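Local atomic coordinates of putative MAR1 (Leishmania donovani, PDB entry 1X9G), a protein that is of unknown function but belongs to the isochorismatase superfamily and may be a MAR1 ribonuclease. Residues Glu102-Val107 with Leu129-Arg134. Sequence-based numbering, arbitrary orientation.
Sequences ELLEDV and LDMNKR
In the alpha/beta fold of this isochorismatase-family chain, K133, just past helix 117-130, reaches across to the type I beta turn L104-V107 that leads into strand 109-115. Its ammonium group gives a hydrogen bond to each end of that turn: K133 NZ lies 2.8 Å from L104 O and 3.0 Å from V107 O. The two approaches differ slightly, since NZ sits in the carbonyl plane of V107 but is tilted 20° from that of L104. L104 O also accepts the turn's own bond from V107 N, so two donors grip this one oxygen. With CG beside the backbone N, bends in the K133 chain at chi2 (85°) and chi4 (85°) carry it past V107 O, 3.6 Å from K133 CG, and bring NZ within bonding distance of both oxygens. Along the way K133 CE packs against L104 CB at 3.8 Å. L104 CD1 makes a looser apolar contact with M131 SD at 4.5 Å. N132, with positive phi, ends the helix in a Schellman motif, and the chain then runs through K133 into strand 134-143. L104 and V107 also pack on A22 of strand 21-26, while K61 forms a salt bridge with D106. R134 pairs by backbone bonds with D108 and A110. The lysine thus joins the loops entering strands 109-115 and 134-143, the two adjacent parallel strands that helix 117-130 links in a beta-alpha-beta crossover of the Rossmann-like sheet.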
loop_
_atom_site.group_PDB
_atom_site.type_symbol
_atom_site.label_atom_id
_atom_site.label_comp_id
_atom_site.label_asym_id
_atom_site.label_seq_id
_atom_site.Cartn_x
_atom_site.Cartn_y
_atom_site.Cartn_z
ATOM N N GLU A 102 10.175 -18.290 26.556
ATOM C CA GLU A 102 10.353 -17.944 27.959
ATOM C C GLU A 102 11.218 -16.681 28.107
ATOM O O GLU A 102 11.032 -15.876 29.031
ATOM C CB GLU A 102 10.906 -19.132 28.778
ATOM C CG GLU A 102 11.991 -20.013 28.106
ATOM C CD GLU A 102 12.432 -21.223 28.987
ATOM O OE1 GLU A 102 12.028 -21.280 30.191
ATOM O OE2 GLU A 102 13.189 -22.110 28.475
ATOM N N LEU A 103 12.135 -16.504 27.159
ATOM C CA LEU A 103 13.012 -15.338 27.119
ATOM C C LEU A 103 12.254 -14.068 26.663
ATOM O O LEU A 103 12.830 -12.975 26.586
ATOM C CB LEU A 103 14.200 -15.672 26.221
ATOM C CG LEU A 103 15.593 -15.042 26.236
ATOM C CD1 LEU A 103 16.315 -15.089 27.621
ATOM C CD2 LEU A 103 16.395 -15.766 25.192
ATOM N N LEU A 104 10.951 -14.228 26.418
ATOM C CA LEU A 104 10.025 -13.144 26.048
ATOM C C LEU A 104 8.841 -13.076 27.011
ATOM O O LEU A 104 7.879 -12.344 26.772
ATOM C CB LEU A 104 9.456 -13.377 24.629
ATOM C CG LEU A 104 10.379 -13.291 23.424
ATOM C CD1 LEU A 104 9.636 -13.701 22.112
ATOM C CD2 LEU A 104 11.054 -11.937 23.296
ATOM N N GLU A 105 8.891 -13.870 28.074
ATOM C CA GLU A 105 7.795 -13.893 29.041
ATOM C C GLU A 105 7.499 -12.520 29.624
ATOM O O GLU A 105 6.351 -12.252 29.971
ATOM C CB GLU A 105 8.027 -14.916 30.155
ATOM C CG GLU A 105 7.306 -16.272 29.965
ATOM C CD GLU A 105 7.752 -17.342 31.001
ATOM O OE1 GLU A 105 7.714 -17.070 32.231
ATOM O OE2 GLU A 105 8.143 -18.460 30.578
ATOM N N ASP A 106 8.510 -11.648 29.692
ATOM C CA ASP A 106 8.338 -10.283 30.250
ATOM C C ASP A 106 8.707 -9.143 29.289
ATOM O O ASP A 106 9.056 -8.031 29.744
ATOM C CB ASP A 106 9.189 -10.127 31.520
ATOM C CG ASP A 106 10.685 -10.221 31.232
ATOM O OD1 ASP A 106 11.059 -10.621 30.102
ATOM O OD2 ASP A 106 11.488 -9.898 32.133
ATOM N N VAL A 107 8.666 -9.426 27.979
ATOM C CA VAL A 107 9.116 -8.476 26.953
ATOM C C VAL A 107 7.878 -7.963 26.256
ATOM O O VAL A 107 6.982 -8.748 25.955
ATOM C CB VAL A 107 10.200 -9.106 25.973
ATOM C CG1 VAL A 107 10.387 -8.282 24.671
ATOM C CG2 VAL A 107 11.572 -9.228 26.679
ATOM N N LEU A 129 3.217 -11.823 16.770
ATOM C CA LEU A 129 1.938 -11.136 16.837
ATOM C C LEU A 129 0.937 -11.943 17.614
ATOM O O LEU A 129 0.232 -11.396 18.443
ATOM C CB LEU A 129 1.376 -10.715 15.453
ATOM C CG LEU A 129 2.104 -9.540 14.781
ATOM C CD1 LEU A 129 1.615 -9.292 13.364
ATOM C CD2 LEU A 129 2.173 -8.247 15.608
ATOM N N ASP A 130 0.878 -13.239 17.342
ATOM C CA ASP A 130 0.081 -14.175 18.135
ATOM C C ASP A 130 0.406 -14.217 19.633
ATOM O O ASP A 130 -0.461 -14.557 20.433
ATOM C CB ASP A 130 0.129 -15.561 17.520
ATOM C CG ASP A 130 -0.825 -15.673 16.353
ATOM O OD1 ASP A 130 -0.472 -15.290 15.199
ATOM O OD2 ASP A 130 -1.986 -16.075 16.609
ATOM N N MET A 131 1.617 -13.810 20.003
ATOM C CA MET A 131 2.000 -13.727 21.402
ATOM C C MET A 131 1.656 -12.375 22.057
ATOM O O MET A 131 1.999 -12.144 23.210
ATOM C CB MET A 131 3.500 -14.030 21.556
ATOM C CG MET A 131 3.885 -15.469 21.259
ATOM S SD MET A 131 5.638 -15.683 21.545
ATOM C CE MET A 131 5.655 -16.080 23.311
ATOM N N ASN A 132 0.978 -11.503 21.307
ATOM C CA ASN A 132 0.671 -10.121 21.705
ATOM C C ASN A 132 1.859 -9.198 21.923
ATOM O O ASN A 132 1.737 -8.227 22.659
ATOM C CB ASN A 132 -0.237 -10.033 22.938
ATOM C CG ASN A 132 -1.502 -10.850 22.804
ATOM O OD1 ASN A 132 -2.239 -10.777 21.811
ATOM N ND2 ASN A 132 -1.775 -11.626 23.834
ATOM N N LYS A 133 2.998 -9.447 21.292
ATOM C CA LYS A 133 4.072 -8.456 21.384
ATOM C C LYS A 133 3.906 -7.397 20.284
ATOM O O LYS A 133 3.289 -7.692 19.248
ATOM C CB LYS A 133 5.443 -9.126 21.342
ATOM C CG LYS A 133 5.856 -9.658 22.712
ATOM C CD LYS A 133 5.283 -11.065 22.996
ATOM C CE LYS A 133 6.075 -11.770 24.086
ATOM N NZ LYS A 133 5.607 -11.408 25.452
ATOM N N ARG A 134 4.384 -6.166 20.507
ATOM C CA ARG A 134 4.421 -5.238 19.379
ATOM C C ARG A 134 5.685 -5.546 18.595
ATOM O O ARG A 134 6.773 -5.692 19.188
ATOM C CB ARG A 134 4.383 -3.759 19.762
ATOM C CG ARG A 134 3.689 -3.427 21.057
ATOM C CD ARG A 134 2.642 -2.342 20.987
ATOM N NE ARG A 134 2.815 -1.329 19.938
ATOM C CZ ARG A 134 3.189 -0.065 20.147
ATOM N NH1 ARG A 134 3.495 0.361 21.378
ATOM N NH2 ARG A 134 3.289 0.770 19.115
#